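Local atomic coordinates of octenoyl-CoA reductase/carboxylase (Streptomyces sp., PDB entry 4A0S), a protein that catalyses the NADPH-dependent reductive carboxylation of 2-octenoyl-CoA, providing an unusual extender unit for polyketide biosynthesis. Residues A[55-60]-A[174-179]; A[19-24]-A[121-126]. All coordinates share one frame; numbering follows the deposited sequence.

Contact 1. Residues A[55-60]-A[174-179]; sequences VPMPEL and AEYGVV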
loop_
_atom_site.group_PDB
_atom_site.type_symbol
_atom_site.label_atom_id
_atom_site.label_comp_id
_atom_site.label_asym_id
_atom_site.label_seq_id
_atom_site.Cartn_x
_atom_site.Cartn_y
_atom_site.Cartn_z
ATOM N N VAL A 55 -44.987 12.288 -3.419
ATOM C CA VAL A 55 -44.241 12.483 -4.636
ATOM C C VAL A 55 -44.492 11.260 -5.509
ATOM O O VAL A 55 -44.800 10.186 -4.992
ATOM C CB VAL A 55 -42.709 12.661 -4.379
ATOM C CG1 VAL A 55 -42.422 13.922 -3.578
ATOM C CG2 VAL A 55 -42.149 11.444 -3.686
ATOM N N PRO A 56 -44.366 11.411 -6.833
ATOM C CA PRO A 56 -44.608 10.271 -7.709
ATOM C C PRO A 56 -43.635 9.141 -7.431
ATOM O O PRO A 56 -42.439 9.382 -7.268
ATOM C CB PRO A 56 -44.344 10.847 -9.098
ATOM C CG PRO A 56 -44.698 12.302 -8.948
ATOM C CD PRO A 56 -44.168 12.658 -7.596
ATOM N N MET A 57 -44.154 7.918 -7.365
ATOM C CA MET A 57 -43.312 6.727 -7.349
ATOM C C MET A 57 -42.617 6.576 -8.709
ATOM O O MET A 57 -43.307 6.446 -9.718
ATOM C CB MET A 57 -44.172 5.495 -7.100
ATOM C CG MET A 57 -43.413 4.192 -7.136
ATOM S SD MET A 57 -42.189 4.085 -5.806
ATOM C CE MET A 57 -43.224 3.811 -4.381
ATOM N N PRO A 58 -41.266 6.566 -8.739
ATOM C CA PRO A 58 -40.621 6.385 -10.043
ATOM C C PRO A 58 -40.648 4.937 -10.483
ATOM O O PRO A 58 -40.920 4.042 -9.677
ATOM C CB PRO A 58 -39.176 6.807 -9.775
ATOM C CG PRO A 58 -38.952 6.428 -8.361
ATOM C CD PRO A 58 -40.264 6.717 -7.664
ATOM N N GLU A 59 -40.388 4.724 -11.764
ATOM C CA GLU A 59 -40.199 3.401 -12.295
ATOM C C GLU A 59 -38.834 2.881 -11.847
ATOM O O GLU A 59 -37.827 3.615 -11.820
ATOM C CB GLU A 59 -40.316 3.433 -13.805
ATOM C CG GLU A 59 -40.120 2.107 -14.509
ATOM C CD GLU A 59 -40.120 2.254 -16.024
ATOM O OE1 GLU A 59 -40.014 3.398 -16.525
ATOM O OE2 GLU A 59 -40.224 1.217 -16.713
ATOM N N LEU A 60 -38.830 1.618 -11.455
ATOM C CA LEU A 60 -37.629 0.973 -10.965
ATOM C C LEU A 60 -36.729 0.528 -12.122
ATOM O O LEU A 60 -37.172 -0.128 -13.048
ATOM C CB LEU A 60 -38.055 -0.231 -10.142
ATOM C CG LEU A 60 -37.202 -0.657 -8.965
ATOM C CD1 LEU A 60 -37.002 0.510 -7.979
ATOM C CD2 LEU A 60 -37.915 -1.824 -8.344
ATOM N N ALA A 174 -38.280 9.172 3.420
ATOM C CA ALA A 174 -39.539 8.978 2.731
ATOM C C ALA A 174 -39.987 7.603 3.127
ATOM O O ALA A 174 -39.240 6.875 3.771
ATOM C CB ALA A 174 -39.320 9.029 1.221
ATOM N N GLU A 175 -41.185 7.231 2.714
ATOM C CA GLU A 175 -41.709 5.924 3.041
ATOM C C GLU A 175 -41.105 4.876 2.120
ATOM O O GLU A 175 -41.053 3.711 2.469
ATOM C CB GLU A 175 -43.224 5.931 2.953
ATOM C CG GLU A 175 -43.865 6.825 4.021
ATOM C CD GLU A 175 -45.289 6.413 4.351
ATOM O OE1 GLU A 175 -46.036 6.045 3.434
ATOM O OE2 GLU A 175 -45.662 6.442 5.541
ATOM N N TYR A 176 -40.634 5.304 0.958
ATOM C CA TYR A 176 -39.934 4.403 0.058
ATOM C C TYR A 176 -38.704 5.075 -0.425
ATOM O O TYR A 176 -38.647 6.300 -0.508
ATOM C CB TYR A 176 -40.794 4.034 -1.157
ATOM C CG TYR A 176 -42.010 3.253 -0.780
ATOM C CD1 TYR A 176 -43.193 3.913 -0.467
ATOM C CD2 TYR A 176 -41.992 1.859 -0.732
ATOM C CE1 TYR A 176 -44.321 3.228 -0.115
ATOM C CE2 TYR A 176 -43.130 1.150 -0.356
ATOM C CZ TYR A 176 -44.295 1.863 -0.053
ATOM O OH TYR A 176 -45.457 1.237 0.330
ATOM N N GLY A 177 -37.724 4.257 -0.787
ATOM C CA GLY A 177 -36.467 4.742 -1.331
ATOM C C GLY A 177 -36.199 3.877 -2.543
ATOM O O GLY A 177 -36.581 2.700 -2.575
ATOM N N VAL A 178 -35.580 4.474 -3.552
ATOM C CA VAL A 178 -35.135 3.729 -4.723
ATOM C C VAL A 178 -33.614 3.709 -4.667
ATOM O O VAL A 178 -32.953 4.750 -4.558
ATOM C CB VAL A 178 -35.633 4.345 -6.041
ATOM C CG1 VAL A 178 -34.972 3.663 -7.248
ATOM C CG2 VAL A 178 -37.154 4.234 -6.130
ATOM N N VAL A 179 -33.064 2.506 -4.700
ATOM C CA VAL A 179 -31.636 2.364 -4.527
ATOM C C VAL A 179 -31.098 1.405 -5.550
ATOM O O VAL A 179 -31.808 0.528 -6.010
ATOM C CB VAL A 179 -31.289 1.849 -3.111
ATOM C CG1 VAL A 179 -32.013 2.671 -2.058
ATOM C CG2 VAL A 179 -31.658 0.361 -2.930
#
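V178 is the side chain most covered here, and both of its methyl groups are used. CG2 packs on the ring of P58, 3.6 Å from P58 CG, while CG1 lies 3.8 Å from L60 CD1. With CG1 anti to the backbone N, the isopropyl group turns CG1 to L60, while CG2 meets P58 and also lies near L60 CD1. L60 and P58 each run alongside V178 with the opposite sense.

M57 makes a separate touch further along. Its chain leaves the backbone extended, then folds at chi2 (64°) and chi3 (74°), which swings the terminal methyl over one face of Y176. M57 CE is 3.8 Å from Y176 CG, displaced toward the CG-CD1 rim of the ring. This is a CH-pi contact, 25° off the ring normal, in which the two side chains cross nearly at right angles.

The contact thus joins the chain leaving strand 54-56 to strand 176-180 within the enoyl reductase region. L66 of the adjoining strand 64-73 packs on M57, Y176 and V178. All the meeting groups across the pair are apolar, so this packing probably rests on dispersion and the removal of apolar surface from water.

Contact 2. Residues A[19-24]-A[121-126]; sequences APVPDT and VVRTGI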
loop_
_atom_site.group_PDB
_atom_site.type_symbol
_atom_site.label_atom_id
_atom_site.label_comp_id
_atom_site.label_asym_id
_atom_site.label_seq_id
_atom_site.Cartn_x
_atom_site.Cartn_y
_atom_site.Cartn_z
ATOM N N ALA A 19 -48.822 -7.149 -3.038
ATOM C CA ALA A 19 -49.339 -5.837 -2.654
ATOM C C ALA A 19 -48.854 -4.794 -3.659
ATOM O O ALA A 19 -47.646 -4.649 -3.855
ATOM C CB ALA A 19 -48.888 -5.480 -1.252
ATOM N N PRO A 20 -49.785 -4.068 -4.302
ATOM C CA PRO A 20 -49.338 -3.157 -5.358
ATOM C C PRO A 20 -48.430 -2.042 -4.848
ATOM O O PRO A 20 -48.541 -1.617 -3.686
ATOM C CB PRO A 20 -50.650 -2.576 -5.921
ATOM C CG PRO A 20 -51.680 -2.838 -4.884
ATOM C CD PRO A 20 -51.253 -4.087 -4.167
ATOM N N VAL A 21 -47.532 -1.583 -5.717
ATOM C CA VAL A 21 -46.736 -0.398 -5.432
ATOM C C VAL A 21 -47.644 0.811 -5.572
ATOM O O VAL A 21 -48.352 0.927 -6.572
ATOM C CB VAL A 21 -45.520 -0.241 -6.390
ATOM C CG1 VAL A 21 -44.575 0.830 -5.860
ATOM C CG2 VAL A 21 -44.780 -1.552 -6.564
ATOM N N PRO A 22 -47.644 1.698 -4.562
ATOM C CA PRO A 22 -48.401 2.942 -4.633
ATOM C C PRO A 22 -47.874 3.852 -5.735
ATOM O O PRO A 22 -46.678 3.858 -6.010
ATOM C CB PRO A 22 -48.132 3.606 -3.280
ATOM C CG PRO A 22 -47.550 2.575 -2.423
ATOM C CD PRO A 22 -46.936 1.544 -3.279
ATOM N N ASP A 23 -48.777 4.614 -6.341
ATOM C CA ASP A 23 -48.447 5.581 -7.385
ATOM C C ASP A 23 -47.619 6.718 -6.832
ATOM O O ASP A 23 -46.878 7.378 -7.565
ATOM C CB ASP A 23 -49.737 6.182 -7.948
ATOM C CG ASP A 23 -50.480 5.220 -8.836
ATOM O OD1 ASP A 23 -49.886 4.178 -9.194
ATOM O OD2 ASP A 23 -51.645 5.508 -9.184
ATOM N N THR A 24 -47.808 6.991 -5.550
ATOM C CA THR A 24 -47.107 8.088 -4.892
ATOM C C THR A 24 -46.652 7.627 -3.527
ATOM O O THR A 24 -47.099 6.606 -3.015
ATOM C CB THR A 24 -48.004 9.344 -4.702
ATOM O OG1 THR A 24 -48.995 9.079 -3.709
ATOM C CG2 THR A 24 -48.694 9.757 -6.010
ATOM N N VAL A 121 -37.113 -4.563 1.568
ATOM C CA VAL A 121 -37.193 -4.663 0.134
ATOM C C VAL A 121 -38.638 -4.936 -0.229
ATOM O O VAL A 121 -39.280 -5.806 0.364
ATOM C CB VAL A 121 -36.291 -5.793 -0.384
ATOM C CG1 VAL A 121 -36.443 -5.946 -1.871
ATOM C CG2 VAL A 121 -34.833 -5.518 0.000
ATOM N N VAL A 122 -39.168 -4.178 -1.173
ATOM C CA VAL A 122 -40.527 -4.453 -1.636
ATOM C C VAL A 122 -40.564 -4.826 -3.121
ATOM O O VAL A 122 -41.432 -5.582 -3.557
ATOM C CB VAL A 122 -41.508 -3.316 -1.267
ATOM C CG1 VAL A 122 -41.683 -3.251 0.241
ATOM C CG2 VAL A 122 -41.019 -1.979 -1.790
ATOM N N ARG A 123 -39.609 -4.321 -3.893
ATOM C CA ARG A 123 -39.491 -4.696 -5.300
ATOM C C ARG A 123 -38.034 -4.687 -5.697
ATOM O O ARG A 123 -37.250 -3.918 -5.165
ATOM C CB ARG A 123 -40.253 -3.722 -6.207
ATOM C CG ARG A 123 -41.776 -3.742 -6.040
ATOM C CD ARG A 123 -42.382 -5.002 -6.639
ATOM N NE ARG A 123 -43.844 -4.929 -6.656
ATOM C CZ ARG A 123 -44.634 -5.114 -5.599
ATOM N NH1 ARG A 123 -44.135 -5.373 -4.384
ATOM N NH2 ARG A 123 -45.938 -5.013 -5.757
ATOM N N THR A 124 -37.684 -5.540 -6.646
ATOM C CA THR A 124 -36.347 -5.535 -7.204
ATOM C C THR A 124 -36.470 -5.509 -8.706
ATOM O O THR A 124 -37.382 -6.145 -9.279
ATOM C CB THR A 124 -35.562 -6.806 -6.818
ATOM O OG1 THR A 124 -36.172 -7.950 -7.434
ATOM C CG2 THR A 124 -35.534 -7.004 -5.312
ATOM N N GLY A 125 -35.556 -4.791 -9.347
ATOM C CA GLY A 125 -35.477 -4.780 -10.795
ATOM C C GLY A 125 -35.074 -6.158 -11.296
ATOM O O GLY A 125 -34.544 -6.977 -10.530
ATOM N N ILE A 126 -35.290 -6.408 -12.588
ATOM C CA ILE A 126 -35.061 -7.735 -13.158
ATOM C C ILE A 126 -33.589 -8.106 -13.174
ATOM O O ILE A 126 -33.225 -9.267 -13.386
ATOM C CB ILE A 126 -35.638 -7.862 -14.571
ATOM C CG1 ILE A 126 -35.015 -6.809 -15.511
ATOM C CG2 ILE A 126 -37.169 -7.752 -14.485
ATOM C CD1 ILE A 126 -35.121 -7.171 -17.006
#
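The guanidinium group of R123 takes V21 on one face and the backbone of A19 at its edge. V21 CG2 stands 3.3 Å above the guanidinium plane, toward the rim, and is closest to R123 NE at 3.5 Å. In the plane of the group, R123 NH2 donates a short hydrogen bond of 2.6 Å to A19 O, with an N-H...O angle of 154°. The donor sits above the A19 carbonyl plane and not on a lone pair.

The arginine belongs to a classic beta bulge: V122 and R123 both face L66 of the neighbouring strand 64-73. The side chain starts toward the 19-24 segment and bends at chi2 (-73°), folding back so that NH1 reaches the carbonyl of the preceding bulge residue. This bond, R123 NH1 to V122 O, is 2.8 Å long and lies in the guanidinium plane. NH1 also donates to I16 O in helix 13-18. The group therefore meets three carbonyl oxygens through its two terminal nitrogens, which should fix its rotation.

A19 is the first residue to leave helical geometry after that helix, so the positive charge lies by the helix's C-terminal end, where its dipole would probably favour a cation. The interaction ties the loop between helix 13-18 and strand 24-31 to the end of strand 117-124. Beyond this strand the chain approaches the tetramer partner, with I126 O accepting a hydrogen bond from W102 NE1 of a neighbouring subunit. Back at the arginine, V21 covers some of the aliphatic chain as well as the flat group, its CG2 lying 3.8 Å from R123 CG.

How the contacts relate
Contacts 1 and 2 are neighbours, their centres about 9 Å apart, and M57 and V21 join them. M57 CE, besides its place in contact 1, packs on V21 CG1 of contact 2 at 3.6 Å. The backbones meet too: M57 N lies 2.8 Å from D23 O, a probable hydrogen bond that pairs residues 55-60 with residues 19-24. P22 and V122 both pack on Y176, while L60 touches R123. Strands 117-124 and 176-180 each pair with strand 64-73, so both contacts fasten preceding chain segments to one sheet. Both lie away from the NADP and octanoyl-CoA sites and are structural, contact 1 apolar and contact 2 built on hydrogen bonds of an arginine.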